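Probable succinyl-CoA:3-ketoacid coenzyme A transferase subunit B (Bacillus subtilis, PDB 3CDK) probably catalyses the transfer of coenzyme A from succinyl-CoA to a 3-oxo acid, giving a 3-oxoacyl-CoA and succinate. Local coordinates at residues Met11-Arg14 with Ala15-Glu18; Ser84-Ser88 with Ala89-Ala93; Phe181-Asn185 with Gly186-Leu190; Asp195-Thr198 with Ile199-Tyr203. One frame throughout, in Å; residues are numbered along the deposited sequence.

Interaction 1. Residues Met11-Arg14 with Ala15-Glu18; sequences MVKR and AVQE
Met11 O takes the amide of Ala15 at 3.1 Å and Val12 O that of Val16, two successive i to i+4 bonds of helix 5-16, while Gln17 N reaches Arg14 O only by a weak, bent bond. One turn on, the side chain of Arg14 meets that of Glu18: NH2 lies 2.6 Å from Glu18 OE2 in an almost straight salt bridge (167°). The carboxylate oxygen sits near the guanidinium plane, at its edge, and is approached on its anti side; the two planes are turned only slightly against each other. With CG anti to the backbone N (chi1 -178°) and a bend at chi2, the arginine runs forward along the chain to this partner. This i/i+4 ion pair spans residues 14 to 18, on a largely buried side facing strand 141-145. Gln17 OE1 lies over one face of the guanidinium, 3.9 Å from Arg14 NE, with its amide turned only 11° from the guanidinium plane. Arg14 NH1 has a second acid, Glu192, and Glu18 is bridged by Arg141 through OE1 and by Arg173 through OE2. Ala15 CB packs on Ile145 and Val35, and Val16 also touches Val35.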
ATOM      1  N   MET B  11      12.623  21.762  28.555  1.00 65.64           N
ATOM      2  CA  MET B  11      11.837  21.502  27.388  1.00 61.44           C
ATOM      3  C   MET B  11      11.422  20.043  27.347  1.00 59.38           C
ATOM      4  O   MET B  11      10.247  19.747  27.180  1.00 58.58           O
ATOM      5  CB  MET B  11      12.631  21.871  26.153  1.00 60.71           C
ATOM      6  CG  MET B  11      12.782  23.347  25.959  1.00 60.73           C
ATOM      7  SD  MET B  11      13.281  23.681  24.261  1.00 59.55           S
ATOM      8  CE  MET B  11      15.061  23.788  24.521  1.00 60.63           C
ATOM      9  N   VAL B  12      12.376  19.137  27.545  1.00 58.07           N
ATOM     10  CA  VAL B  12      12.117  17.696  27.463  1.00 56.47           C
ATOM     11  C   VAL B  12      11.112  17.215  28.527  1.00 56.58           C
ATOM     12  O   VAL B  12      10.150  16.491  28.229  1.00 55.10           O
ATOM     13  CB  VAL B  12      13.446  16.899  27.529  1.00 56.77           C
ATOM     14  CG1 VAL B  12      13.216  15.425  27.806  1.00 55.90           C
ATOM     15  CG2 VAL B  12      14.215  17.072  26.227  1.00 56.11           C
ATOM     16  N   LYS B  13      11.318  17.658  29.758  1.00 58.00           N
ATOM     17  CA  LYS B  13      10.477  17.205  30.854  1.00 59.40           C
ATOM     18  C   LYS B  13       9.016  17.638  30.644  1.00 57.58           C
ATOM     19  O   LYS B  13       8.079  16.893  30.966  1.00 57.63           O
ATOM     20  CB  LYS B  13      11.023  17.693  32.197  1.00 61.40           C
ATOM     21  CG  LYS B  13      11.063  16.613  33.298  1.00 65.71           C
ATOM     22  CD  LYS B  13       9.756  15.773  33.410  1.00 68.50           C
ATOM     23  CE  LYS B  13       9.922  14.541  34.333  1.00 70.13           C
ATOM     24  NZ  LYS B  13       9.003  13.391  33.987  1.00 69.36           N
ATOM     25  N   ARG B  14       8.822  18.826  30.084  1.00 54.92           N
ATOM     26  CA  ARG B  14       7.484  19.296  29.814  1.00 52.62           C
ATOM     27  C   ARG B  14       6.811  18.495  28.699  1.00 50.29           C
ATOM     28  O   ARG B  14       5.610  18.204  28.777  1.00 50.17           O
ATOM     29  CB  ARG B  14       7.506  20.779  29.475  1.00 52.57           C
ATOM     30  CG  ARG B  14       6.123  21.384  29.206  1.00 52.31           C
ATOM     31  CD  ARG B  14       5.061  21.085  30.300  1.00 50.30           C
ATOM     32  NE  ARG B  14       3.775  21.636  29.888  1.00 48.65           N
ATOM     33  CZ  ARG B  14       3.005  21.118  28.927  1.00 48.82           C
ATOM     34  NH1 ARG B  14       1.866  21.713  28.616  1.00 48.20           N
ATOM     35  NH2 ARG B  14       3.365  20.012  28.263  1.00 46.28           N
ATOM     36  N   ALA B  15       7.585  18.138  27.677  1.00 47.36           N
ATOM     37  CA  ALA B  15       7.070  17.354  26.553  1.00 45.27           C
ATOM     38  C   ALA B  15       6.552  15.975  26.994  1.00 45.26           C
ATOM     39  O   ALA B  15       5.468  15.577  26.586  1.00 43.88           O
ATOM     40  CB  ALA B  15       8.138  17.225  25.437  1.00 43.71           C
ATOM     41  N   VAL B  16       7.313  15.271  27.845  1.00 46.70           N
ATOM     42  CA  VAL B  16       6.908  13.945  28.349  1.00 48.73           C
ATOM     43  C   VAL B  16       5.411  13.883  28.750  1.00 49.71           C
ATOM     44  O   VAL B  16       4.705  12.913  28.467  1.00 49.32           O
ATOM     45  CB  VAL B  16       7.768  13.497  29.562  1.00 49.56           C
ATOM     46  CG1 VAL B  16       7.277  12.179  30.090  1.00 50.32           C
ATOM     47  CG2 VAL B  16       9.187  13.351  29.169  1.00 49.46           C
ATOM     48  N   GLN B  17       4.953  14.936  29.411  1.00 51.12           N
ATOM     49  CA  GLN B  17       3.560  15.089  29.804  1.00 52.57           C
ATOM     50  C   GLN B  17       2.541  15.029  28.668  1.00 50.67           C
ATOM     51  O   GLN B  17       1.345  15.016  28.925  1.00 50.67           O
ATOM     52  CB  GLN B  17       3.392  16.416  30.531  1.00 54.17           C
ATOM     53  CG  GLN B  17       4.412  16.659  31.623  1.00 58.91           C
ATOM     54  CD  GLN B  17       4.167  17.964  32.333  1.00 64.43           C
ATOM     55  OE1 GLN B  17       3.075  18.542  32.238  1.00 65.99           O
ATOM     56  NE2 GLN B  17       5.181  18.450  33.048  1.00 66.27           N
ATOM     57  N   GLU B  18       3.000  15.006  27.422  1.00 48.22           N
ATOM     58  CA  GLU B  18       2.066  14.934  26.313  1.00 44.84           C
ATOM     59  C   GLU B  18       1.691  13.482  25.981  1.00 41.64           C
ATOM     60  O   GLU B  18       0.647  13.214  25.353  1.00 42.82           O
ATOM     61  CB  GLU B  18       2.600  15.674  25.085  1.00 44.96           C
ATOM     62  CG  GLU B  18       2.977  17.146  25.312  1.00 44.79           C
ATOM     63  CD  GLU B  18       1.789  18.074  25.560  1.00 45.90           C
ATOM     64  OE1 GLU B  18       0.889  18.144  24.700  1.00 45.95           O
ATOM     65  OE2 GLU B  18       1.766  18.764  26.612  1.00 48.96           O
TER

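Interaction 2. Residues Ser84-Ser88 with Ala89-Ala93; sequences SYFDS and AESFA
Asp87 O accepts the amide of Ser91 at 2.9 Å, and Ser88 O that of Phe92 at 3.1 Å; these bonds form the first turn of helix 88-96. The Asp87 side chain adds a weak capping bond, Glu90 N to OD1 at 3.4 Å. Its CG stands between the backbone N and the carbonyl carbon (chi1 46°), which brings OD1 round to the start of the helix. The negative carboxylate there probably interacts favourably with the helix dipole. Packing begins with Phe86, whose CB rests 3.8 Å from Glu90 CB while its ring turns its edge to Ser91: CE1 is 3.5 Å from OG, with Ser91 CB also in the ring plane. That hydroxyl is hydrogen-bonded to Glu50 O. Farther along, the ring of Phe92 presents its edge to Ser88 O, with CD2 3.3 Å away. Phe86 also lies on Leu54 of strand 53-57, and residues of two neighbouring subunits pack around the contact. The arrangement is a helix N-cap with Asp87 as the capping residue, where the chain leaves strand 83-85; Ser91 and Phe92 bring it against Glu50, the predicted active-site residue of this CoA-transferase.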
ATOM      1  N   SER B  84       6.139  -4.561  15.546  1.00 32.49           N
ATOM      2  CA  SER B  84       5.876  -5.050  14.208  1.00 31.78           C
ATOM      3  C   SER B  84       6.627  -4.212  13.193  1.00 31.77           C
ATOM      4  O   SER B  84       6.826  -2.995  13.411  1.00 30.58           O
ATOM      5  CB  SER B  84       4.390  -5.000  13.892  1.00 31.49           C
ATOM      6  OG  SER B  84       3.870  -3.748  14.241  1.00 30.88           O
ATOM      7  N   TYR B  85       7.022  -4.884  12.098  1.00 32.62           N
ATOM      8  CA  TYR B  85       7.708  -4.284  10.959  1.00 33.52           C
ATOM      9  C   TYR B  85       6.850  -4.235   9.697  1.00 33.26           C
ATOM     10  O   TYR B  85       5.947  -5.035   9.529  1.00 34.63           O
ATOM     11  CB  TYR B  85       8.981  -5.068  10.664  1.00 34.96           C
ATOM     12  CG  TYR B  85       9.997  -5.025  11.788  1.00 36.46           C
ATOM     13  CD1 TYR B  85      10.804  -3.901  11.991  1.00 38.21           C
ATOM     14  CD2 TYR B  85      10.145  -6.099  12.642  1.00 36.50           C
ATOM     15  CE1 TYR B  85      11.754  -3.863  13.024  1.00 38.85           C
ATOM     16  CE2 TYR B  85      11.075  -6.075  13.673  1.00 39.02           C
ATOM     17  CZ  TYR B  85      11.878  -4.964  13.858  1.00 39.78           C
ATOM     18  OH  TYR B  85      12.786  -4.964  14.893  1.00 40.36           O
ATOM     19  N   PHE B  86       7.141  -3.290   8.812  1.00 31.65           N
ATOM     20  CA  PHE B  86       6.315  -3.027   7.649  1.00 30.45           C
ATOM     21  C   PHE B  86       7.126  -2.182   6.710  1.00 30.49           C
ATOM     22  O   PHE B  86       8.181  -1.698   7.098  1.00 30.92           O
ATOM     23  CB  PHE B  86       4.999  -2.322   8.025  1.00 29.93           C
ATOM     24  CG  PHE B  86       5.114  -1.321   9.154  1.00 27.24           C
ATOM     25  CD1 PHE B  86       5.426  -0.007   8.897  1.00 23.87           C
ATOM     26  CD2 PHE B  86       4.844  -1.701  10.480  1.00 24.80           C
ATOM     27  CE1 PHE B  86       5.531   0.910   9.958  1.00 24.42           C
ATOM     28  CE2 PHE B  86       4.935  -0.801  11.521  1.00 22.88           C
ATOM     29  CZ  PHE B  86       5.272   0.492  11.273  1.00 23.23           C
ATOM     30  N   ASP B  87       6.689  -2.021   5.467  1.00 30.76           N
ATOM     31  CA  ASP B  87       7.493  -1.227   4.534  1.00 31.60           C
ATOM     32  C   ASP B  87       7.197   0.270   4.628  1.00 30.40           C
ATOM     33  O   ASP B  87       6.354   0.714   5.423  1.00 29.22           O
ATOM     34  CB  ASP B  87       7.450  -1.749   3.085  1.00 32.83           C
ATOM     35  CG  ASP B  87       6.043  -2.094   2.604  1.00 37.13           C
ATOM     36  OD1 ASP B  87       5.237  -1.168   2.344  1.00 39.65           O
ATOM     37  OD2 ASP B  87       5.752  -3.319   2.472  1.00 45.10           O
ATOM     38  N   SER B  88       7.929   1.045   3.843  1.00 29.53           N
ATOM     39  CA  SER B  88       7.903   2.490   3.974  1.00 28.44           C
ATOM     40  C   SER B  88       6.551   3.066   3.572  1.00 29.01           C
ATOM     41  O   SER B  88       6.063   4.028   4.179  1.00 28.72           O
ATOM     42  CB  SER B  88       9.042   3.080   3.172  1.00 28.34           C
ATOM     43  OG  SER B  88      10.283   2.695   3.746  1.00 25.08           O
ATOM     44  N   ALA B  89       5.909   2.426   2.594  1.00 30.15           N
ATOM     45  CA  ALA B  89       4.623   2.919   2.075  1.00 30.03           C
ATOM     46  C   ALA B  89       3.557   2.673   3.128  1.00 30.26           C
ATOM     47  O   ALA B  89       2.678   3.511   3.311  1.00 28.95           O
ATOM     48  CB  ALA B  89       4.268   2.251   0.788  1.00 29.38           C
ATOM     49  N   GLU B  90       3.658   1.516   3.804  1.00 30.85           N
ATOM     50  CA  GLU B  90       2.817   1.215   4.972  1.00 31.62           C
ATOM     51  C   GLU B  90       3.065   2.229   6.064  1.00 29.82           C
ATOM     52  O   GLU B  90       2.127   2.682   6.704  1.00 30.33           O
ATOM     53  CB  GLU B  90       3.071  -0.187   5.547  1.00 32.07           C
ATOM     54  CG  GLU B  90       2.080  -1.246   5.121  1.00 39.50           C
ATOM     55  CD  GLU B  90       0.664  -0.971   5.625  1.00 45.89           C
ATOM     56  OE1 GLU B  90       0.170  -1.722   6.493  1.00 48.98           O
ATOM     57  OE2 GLU B  90       0.043  -0.000   5.155  1.00 48.08           O
ATOM     58  N   SER B  91       4.330   2.582   6.271  1.00 28.16           N
ATOM     59  CA  SER B  91       4.690   3.372   7.413  1.00 26.81           C
ATOM     60  C   SER B  91       4.020   4.722   7.303  1.00 26.48           C
ATOM     61  O   SER B  91       3.471   5.224   8.297  1.00 26.42           O
ATOM     62  CB  SER B  91       6.195   3.537   7.539  1.00 26.66           C
ATOM     63  OG  SER B  91       6.485   4.044   8.829  1.00 25.91           O
ATOM     64  N   PHE B  92       4.024   5.282   6.094  1.00 25.64           N
ATOM     65  CA  PHE B  92       3.425   6.584   5.885  1.00 25.42           C
ATOM     66  C   PHE B  92       1.930   6.533   5.655  1.00 26.30           C
ATOM     67  O   PHE B  92       1.216   7.518   5.935  1.00 26.87           O
ATOM     68  CB  PHE B  92       4.203   7.394   4.857  1.00 24.63           C
ATOM     69  CG  PHE B  92       5.522   7.856   5.384  1.00 24.87           C
ATOM     70  CD1 PHE B  92       5.614   9.025   6.154  1.00 24.16           C
ATOM     71  CD2 PHE B  92       6.695   7.088   5.184  1.00 25.34           C
ATOM     72  CE1 PHE B  92       6.866   9.436   6.699  1.00 23.02           C
ATOM     73  CE2 PHE B  92       7.954   7.506   5.705  1.00 20.75           C
ATOM     74  CZ  PHE B  92       8.032   8.658   6.466  1.00 22.24           C
ATOM     75  N   ALA B  93       1.444   5.382   5.204  1.00 26.95           N
ATOM     76  CA  ALA B  93       0.027   5.074   5.355  1.00 28.43           C
ATOM     77  C   ALA B  93      -0.410   5.301   6.815  1.00 28.57           C
ATOM     78  O   ALA B  93      -1.410   5.952   7.041  1.00 29.26           O
ATOM     79  CB  ALA B  93      -0.314   3.645   4.893  1.00 28.32           C
TER

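Interaction 3. Residues Phe181-Asn185 with Gly186-Leu190; sequences FDFVN and GRMTL
Met188 lies between two phenylalanines of the facing strand, and its sulfur contacts both rings. SD stands over one face of the Phe181 ring, 4.2 Å from the centroid and 27° off the normal, while it approaches the Phe183 ring obliquely at 4.7 Å from that centroid. Both are Met-aromatic contacts. The methionine chain is extended as far as SD, with CG anti to the backbone N (chi1 -174°), and runs alongside Phe183, pointing the same way; CG comes within 3.7 Å of Phe183 CE2 and 3.6 Å of Phe181 CD1. Leu190 covers the opposite face of Phe181, with CD1 offset toward the ring's rim and CB 3.7 Å from Phe181 CE1.

The register of an antiparallel hairpin sets these groups side by side. Phe181 with Leu190 and Phe183 with Met188 are non-hydrogen-bonded pairs, all four side chains on one face; between them Asp182 and Thr189 exchange two backbone bonds, each 3.0 Å between N and O. A type I' turn from Val184 to Arg187 closes the loop. Gly186 has a positive phi (94°), at which a CB would run into Asn185 O. Behind the apolar face lie Leu174, Phe210 and Val202, the last from helix 199-204. On the other face Asp182 forms a salt bridge with Arg173, outside the hairpin. The hairpin is thus two-sided in its chemistry: sulfur, rings and aliphatic groups meet by dispersion on the buried face, whereas the face of Asp182, Thr189 and Arg187 is mostly polar.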
ATOM      1  N   PHE B 181       2.871  27.417  24.341  1.00 48.89           N
ATOM      2  CA  PHE B 181       1.913  28.094  23.466  1.00 48.70           C
ATOM      3  C   PHE B 181       0.966  27.113  22.836  1.00 47.62           C
ATOM      4  O   PHE B 181       1.393  26.062  22.392  1.00 46.73           O
ATOM      5  CB  PHE B 181       2.625  28.817  22.323  1.00 48.52           C
ATOM      6  CG  PHE B 181       3.405  30.028  22.753  1.00 50.95           C
ATOM      7  CD1 PHE B 181       2.761  31.252  22.956  1.00 52.25           C
ATOM      8  CD2 PHE B 181       4.786  29.948  22.944  1.00 50.86           C
ATOM      9  CE1 PHE B 181       3.481  32.375  23.339  1.00 53.60           C
ATOM     10  CE2 PHE B 181       5.510  31.056  23.333  1.00 52.22           C
ATOM     11  CZ  PHE B 181       4.862  32.276  23.526  1.00 54.09           C
ATOM     12  N   ASP B 182      -0.313  27.475  22.769  1.00 48.73           N
ATOM     13  CA  ASP B 182      -1.345  26.686  22.077  1.00 48.85           C
ATOM     14  C   ASP B 182      -1.755  27.437  20.816  1.00 49.14           C
ATOM     15  O   ASP B 182      -1.697  28.672  20.780  1.00 49.90           O
ATOM     16  CB  ASP B 182      -2.585  26.488  22.960  1.00 49.28           C
ATOM     17  CG  ASP B 182      -2.391  25.442  24.077  1.00 49.94           C
ATOM     18  OD1 ASP B 182      -1.300  24.839  24.204  1.00 48.81           O
ATOM     19  OD2 ASP B 182      -3.374  25.207  24.831  1.00 49.04           O
ATOM     20  N   PHE B 183      -2.158  26.705  19.781  1.00 48.90           N
ATOM     21  CA  PHE B 183      -2.729  27.323  18.590  1.00 49.65           C
ATOM     22  C   PHE B 183      -4.158  26.824  18.378  1.00 52.08           C
ATOM     23  O   PHE B 183      -4.403  25.624  18.384  1.00 51.81           O
ATOM     24  CB  PHE B 183      -1.875  27.044  17.350  1.00 47.58           C
ATOM     25  CG  PHE B 183      -0.444  27.517  17.464  1.00 44.86           C
ATOM     26  CD1 PHE B 183       0.527  26.731  18.121  1.00 41.09           C
ATOM     27  CD2 PHE B 183      -0.051  28.717  16.901  1.00 42.71           C
ATOM     28  CE1 PHE B 183       1.836  27.157  18.234  1.00 36.37           C
ATOM     29  CE2 PHE B 183       1.280  29.142  16.998  1.00 41.40           C
ATOM     30  CZ  PHE B 183       2.218  28.356  17.666  1.00 39.44           C
ATOM     31  N   VAL B 184      -5.102  27.743  18.220  1.00 55.95           N
ATOM     32  CA  VAL B 184      -6.473  27.350  17.886  1.00 59.83           C
ATOM     33  C   VAL B 184      -6.987  28.189  16.729  1.00 61.20           C
ATOM     34  O   VAL B 184      -7.386  29.360  16.895  1.00 62.41           O
ATOM     35  CB  VAL B 184      -7.464  27.445  19.069  1.00 61.16           C
ATOM     36  CG1 VAL B 184      -8.184  26.111  19.221  1.00 61.92           C
ATOM     37  CG2 VAL B 184      -6.755  27.862  20.385  1.00 62.58           C
ATOM     38  N   ASN B 185      -6.950  27.569  15.556  1.00 61.84           N
ATOM     39  CA  ASN B 185      -7.340  28.186  14.289  1.00 63.44           C
ATOM     40  C   ASN B 185      -6.589  29.487  13.980  1.00 63.03           C
ATOM     41  O   ASN B 185      -7.192  30.540  13.830  1.00 63.81           O
ATOM     42  CB  ASN B 185      -8.872  28.393  14.216  1.00 65.29           C
ATOM     43  CG  ASN B 185      -9.467  27.819  12.943  1.00 67.75           C
ATOM     44  OD1 ASN B 185      -9.606  26.595  12.801  1.00 70.48           O
ATOM     45  ND2 ASN B 185      -9.804  28.696  11.999  1.00 70.86           N
ATOM     46  N   GLY B 186      -5.268  29.396  13.891  1.00 61.91           N
ATOM     47  CA  GLY B 186      -4.450  30.511  13.449  1.00 61.37           C
ATOM     48  C   GLY B 186      -3.902  31.348  14.579  1.00 61.68           C
ATOM     49  O   GLY B 186      -2.865  31.968  14.437  1.00 61.68           O
ATOM     50  N   ARG B 187      -4.596  31.382  15.704  1.00 62.83           N
ATOM     51  CA  ARG B 187      -4.218  32.302  16.771  1.00 63.95           C
ATOM     52  C   ARG B 187      -3.272  31.611  17.747  1.00 61.91           C
ATOM     53  O   ARG B 187      -3.431  30.433  18.048  1.00 61.37           O
ATOM     54  CB  ARG B 187      -5.469  32.857  17.484  1.00 65.92           C
ATOM     55  CG  ARG B 187      -6.068  31.927  18.577  1.00 69.19           C
ATOM     56  CD  ARG B 187      -7.583  32.093  18.797  1.00 72.76           C
ATOM     57  NE  ARG B 187      -7.992  33.417  19.307  1.00 78.35           N
ATOM     58  CZ  ARG B 187      -7.945  33.816  20.587  1.00 81.70           C
ATOM     59  NH1 ARG B 187      -7.463  33.014  21.540  1.00 81.54           N
ATOM     60  NH2 ARG B 187      -8.372  35.040  20.921  1.00 82.79           N
ATOM     61  N   MET B 188      -2.283  32.344  18.227  1.00 60.59           N
ATOM     62  CA  MET B 188      -1.381  31.824  19.231  1.00 59.35           C
ATOM     63  C   MET B 188      -1.755  32.414  20.592  1.00 60.97           C
ATOM     64  O   MET B 188      -2.134  33.592  20.710  1.00 61.61           O
ATOM     65  CB  MET B 188       0.062  32.153  18.860  1.00 58.46           C
ATOM     66  CG  MET B 188       1.113  31.532  19.752  1.00 57.27           C
ATOM     67  SD  MET B 188       2.824  31.867  19.258  1.00 56.27           S
ATOM     68  CE  MET B 188       2.918  33.638  19.363  1.00 54.99           C
ATOM     69  N   THR B 189      -1.640  31.583  21.624  1.00 60.95           N
ATOM     70  CA  THR B 189      -2.039  31.958  22.959  1.00 61.58           C
ATOM     71  C   THR B 189      -1.015  31.438  23.934  1.00 60.94           C
ATOM     72  O   THR B 189      -0.667  30.264  23.920  1.00 60.02           O
ATOM     73  CB  THR B 189      -3.397  31.359  23.283  1.00 62.29           C
ATOM     74  OG1 THR B 189      -4.375  31.905  22.387  1.00 63.45           O
ATOM     75  CG2 THR B 189      -3.794  31.649  24.714  1.00 63.39           C
ATOM     76  N   LEU B 190      -0.513  32.324  24.776  1.00 61.62           N
ATOM     77  CA  LEU B 190       0.460  31.908  25.743  1.00 61.69           C
ATOM     78  C   LEU B 190      -0.293  31.248  26.861  1.00 61.94           C
ATOM     79  O   LEU B 190      -1.225  31.817  27.423  1.00 63.25           O
ATOM     80  CB  LEU B 190       1.269  33.096  26.218  1.00 62.70           C
ATOM     81  CG  LEU B 190       2.125  32.938  27.466  1.00 63.76           C
ATOM     82  CD1 LEU B 190       3.139  31.816  27.324  1.00 62.81           C
ATOM     83  CD2 LEU B 190       2.799  34.261  27.697  1.00 66.52           C
TER

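Interaction 4. Residues Asp195-Thr198 with Ile199-Tyr203; sequences DGVT and IEEVY
Glu201 lays its carboxylate end against the side chain of Val197, the two crossing at about a right angle, with OE2 3.5 Å from Val197 CG1 and the carboxylate carbon CD 3.8 Å from the same methyl. The glutamate holds CG anti to its backbone N (chi1 -176°) and continues extended, which carries the carboxylate back past the start of the helix to the preceding loop. The charge itself is met by Lys205, one turn later, which forms a salt bridge with OE2; the touch on Val197 is a van der Waals contact. Thr198 occupies the N-cap position of helix 199-204. Its carbonyl oxygen receives the amide of Val202 at 3.3 Å, with an N-H...O angle of 156°. Val202 CG2 also lies close to that oxygen. Thr198 OG1 is 4.0 Å from both Glu200 CB and Glu201 CB, which places the hydroxyl beside the first turn. Much of this region is exposed, but Val202 is buried. Val197 and Glu201 both touch Leu178, Ile199 rests on Leu193, and Val202 packs on Leu190, Leu193 and Phe210. The short helix thereby lies against strand 187-193, from which the loop carrying Val197 and Thr198 leads into it, with the Tyr203 ring meeting that of Phe210 farther along it.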
ATOM      1  N   ASP B 195       9.922  28.155  34.779  1.00 69.55           N
ATOM      2  CA  ASP B 195      10.198  28.622  36.111  1.00 72.85           C
ATOM      3  C   ASP B 195      10.710  30.063  36.296  1.00 74.63           C
ATOM      4  O   ASP B 195      10.300  30.761  37.239  1.00 76.30           O
ATOM      5  CB  ASP B 195      11.102  27.607  36.809  1.00 73.77           C
ATOM      6  CG  ASP B 195      10.317  26.449  37.419  1.00 74.92           C
ATOM      7  OD1 ASP B 195       9.145  26.247  37.022  1.00 75.39           O
ATOM      8  OD2 ASP B 195      10.870  25.753  38.308  1.00 76.88           O
ATOM      9  N   GLY B 196      11.605  30.530  35.444  1.00 74.23           N
ATOM     10  CA  GLY B 196      12.160  31.855  35.726  1.00 74.77           C
ATOM     11  C   GLY B 196      11.273  32.997  35.263  1.00 73.86           C
ATOM     12  O   GLY B 196      11.396  34.114  35.734  1.00 74.76           O
ATOM     13  N   VAL B 197      10.356  32.678  34.353  1.00 71.34           N
ATOM     14  CA  VAL B 197       9.811  33.626  33.385  1.00 68.76           C
ATOM     15  C   VAL B 197       8.426  34.227  33.687  1.00 69.28           C
ATOM     16  O   VAL B 197       7.562  33.576  34.276  1.00 69.53           O
ATOM     17  CB  VAL B 197       9.775  32.967  31.985  1.00 66.73           C
ATOM     18  CG1 VAL B 197      11.128  32.460  31.607  1.00 66.11           C
ATOM     19  CG2 VAL B 197       8.859  31.803  32.000  1.00 66.32           C
ATOM     20  N   THR B 198       8.244  35.476  33.257  1.00 69.73           N
ATOM     21  CA  THR B 198       6.972  36.197  33.317  1.00 69.99           C
ATOM     22  C   THR B 198       6.433  36.509  31.908  1.00 67.77           C
ATOM     23  O   THR B 198       7.082  36.202  30.891  1.00 66.09           O
ATOM     24  CB  THR B 198       7.120  37.508  34.059  1.00 71.81           C
ATOM     25  OG1 THR B 198       8.213  38.244  33.505  1.00 72.60           O
ATOM     26  CG2 THR B 198       7.394  37.252  35.510  1.00 74.49           C
ATOM     27  N   ILE B 199       5.243  37.109  31.853  1.00 66.94           N
ATOM     28  CA  ILE B 199       4.616  37.468  30.582  1.00 65.90           C
ATOM     29  C   ILE B 199       5.470  38.533  29.883  1.00 66.01           C
ATOM     30  O   ILE B 199       5.702  38.464  28.673  1.00 64.68           O
ATOM     31  CB  ILE B 199       3.136  37.947  30.760  1.00 66.50           C
ATOM     32  CG1 ILE B 199       2.254  36.852  31.378  1.00 66.53           C
ATOM     33  CG2 ILE B 199       2.525  38.333  29.417  1.00 66.10           C
ATOM     34  CD1 ILE B 199       2.411  36.619  32.891  1.00 67.77           C
ATOM     35  N   GLU B 200       5.966  39.497  30.658  1.00 67.86           N
ATOM     36  CA  GLU B 200       6.839  40.521  30.111  1.00 68.95           C
ATOM     37  C   GLU B 200       7.974  39.864  29.331  1.00 66.15           C
ATOM     38  O   GLU B 200       8.043  39.994  28.115  1.00 64.46           O
ATOM     39  CB  GLU B 200       7.365  41.446  31.201  1.00 71.37           C
ATOM     40  CG  GLU B 200       6.601  42.740  31.348  1.00 76.63           C
ATOM     41  CD  GLU B 200       7.545  43.953  31.394  1.00 83.62           C
ATOM     42  OE1 GLU B 200       8.288  44.115  30.383  1.00 84.25           O
ATOM     43  OE2 GLU B 200       7.558  44.729  32.414  1.00 84.42           O
ATOM     44  N   GLU B 201       8.814  39.109  30.029  1.00 64.69           N
ATOM     45  CA  GLU B 201       9.941  38.427  29.405  1.00 62.41           C
ATOM     46  C   GLU B 201       9.565  37.808  28.089  1.00 59.85           C
ATOM     47  O   GLU B 201      10.301  37.946  27.119  1.00 59.73           O
ATOM     48  CB  GLU B 201      10.488  37.328  30.305  1.00 62.63           C
ATOM     49  CG  GLU B 201      11.726  36.666  29.737  1.00 60.87           C
ATOM     50  CD  GLU B 201      12.503  35.886  30.763  1.00 60.71           C
ATOM     51  OE1 GLU B 201      12.408  36.205  31.966  1.00 65.61           O
ATOM     52  OE2 GLU B 201      13.229  34.962  30.368  1.00 58.20           O
ATOM     53  N   VAL B 202       8.420  37.126  28.069  1.00 57.54           N
ATOM     54  CA  VAL B 202       7.938  36.423  26.882  1.00 54.56           C
ATOM     55  C   VAL B 202       7.526  37.365  25.744  1.00 54.96           C
ATOM     56  O   VAL B 202       7.710  37.022  24.590  1.00 53.46           O
ATOM     57  CB  VAL B 202       6.764  35.461  27.201  1.00 53.79           C
ATOM     58  CG1 VAL B 202       6.336  34.721  25.925  1.00 52.10           C
ATOM     59  CG2 VAL B 202       7.164  34.476  28.258  1.00 52.25           C
ATOM     60  N   TYR B 203       6.944  38.523  26.080  1.00 57.56           N
ATOM     61  CA  TYR B 203       6.746  39.602  25.103  1.00 59.32           C
ATOM     62  C   TYR B 203       8.098  40.004  24.579  1.00 58.62           C
ATOM     63  O   TYR B 203       8.379  39.813  23.406  1.00 57.67           O
ATOM     64  CB  TYR B 203       6.079  40.858  25.689  1.00 61.24           C
ATOM     65  CG  TYR B 203       4.580  40.814  25.922  1.00 64.41           C
ATOM     66  CD1 TYR B 203       3.729  40.002  25.154  1.00 64.68           C
ATOM     67  CD2 TYR B 203       3.993  41.635  26.915  1.00 70.32           C
ATOM     68  CE1 TYR B 203       2.321  39.981  25.388  1.00 66.12           C
ATOM     69  CE2 TYR B 203       2.598  41.635  27.150  1.00 70.79           C
ATOM     70  CZ  TYR B 203       1.780  40.799  26.385  1.00 69.78           C
ATOM     71  OH  TYR B 203       0.426  40.812  26.623  1.00 73.32           O
TER

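How the interactions relate
Interactions 1 and 2 are largely buried, interaction 3 is partly so, and interaction 4 lies at the surface. Interactions 3 and 4 share a border: Phe181 CZ and Leu190 CD2 pack on Val202 CG1, at 3.7 and 4.0 Å, joining the hairpin to the helix that follows it. Interactions 1 and 3 do not touch, yet Arg173 pairs with both Glu18 and Asp182. Interactions 2 and 4 each start a helix, with an aspartate side chain weakly bonded to the first turn in one and a threonine at the N-cap in the other. Their centres are about 43 Å apart. Charge dominates interaction 1, whereas sulfur and aromatic packing characterise interaction 3; only interaction 2 approaches the predicted active site.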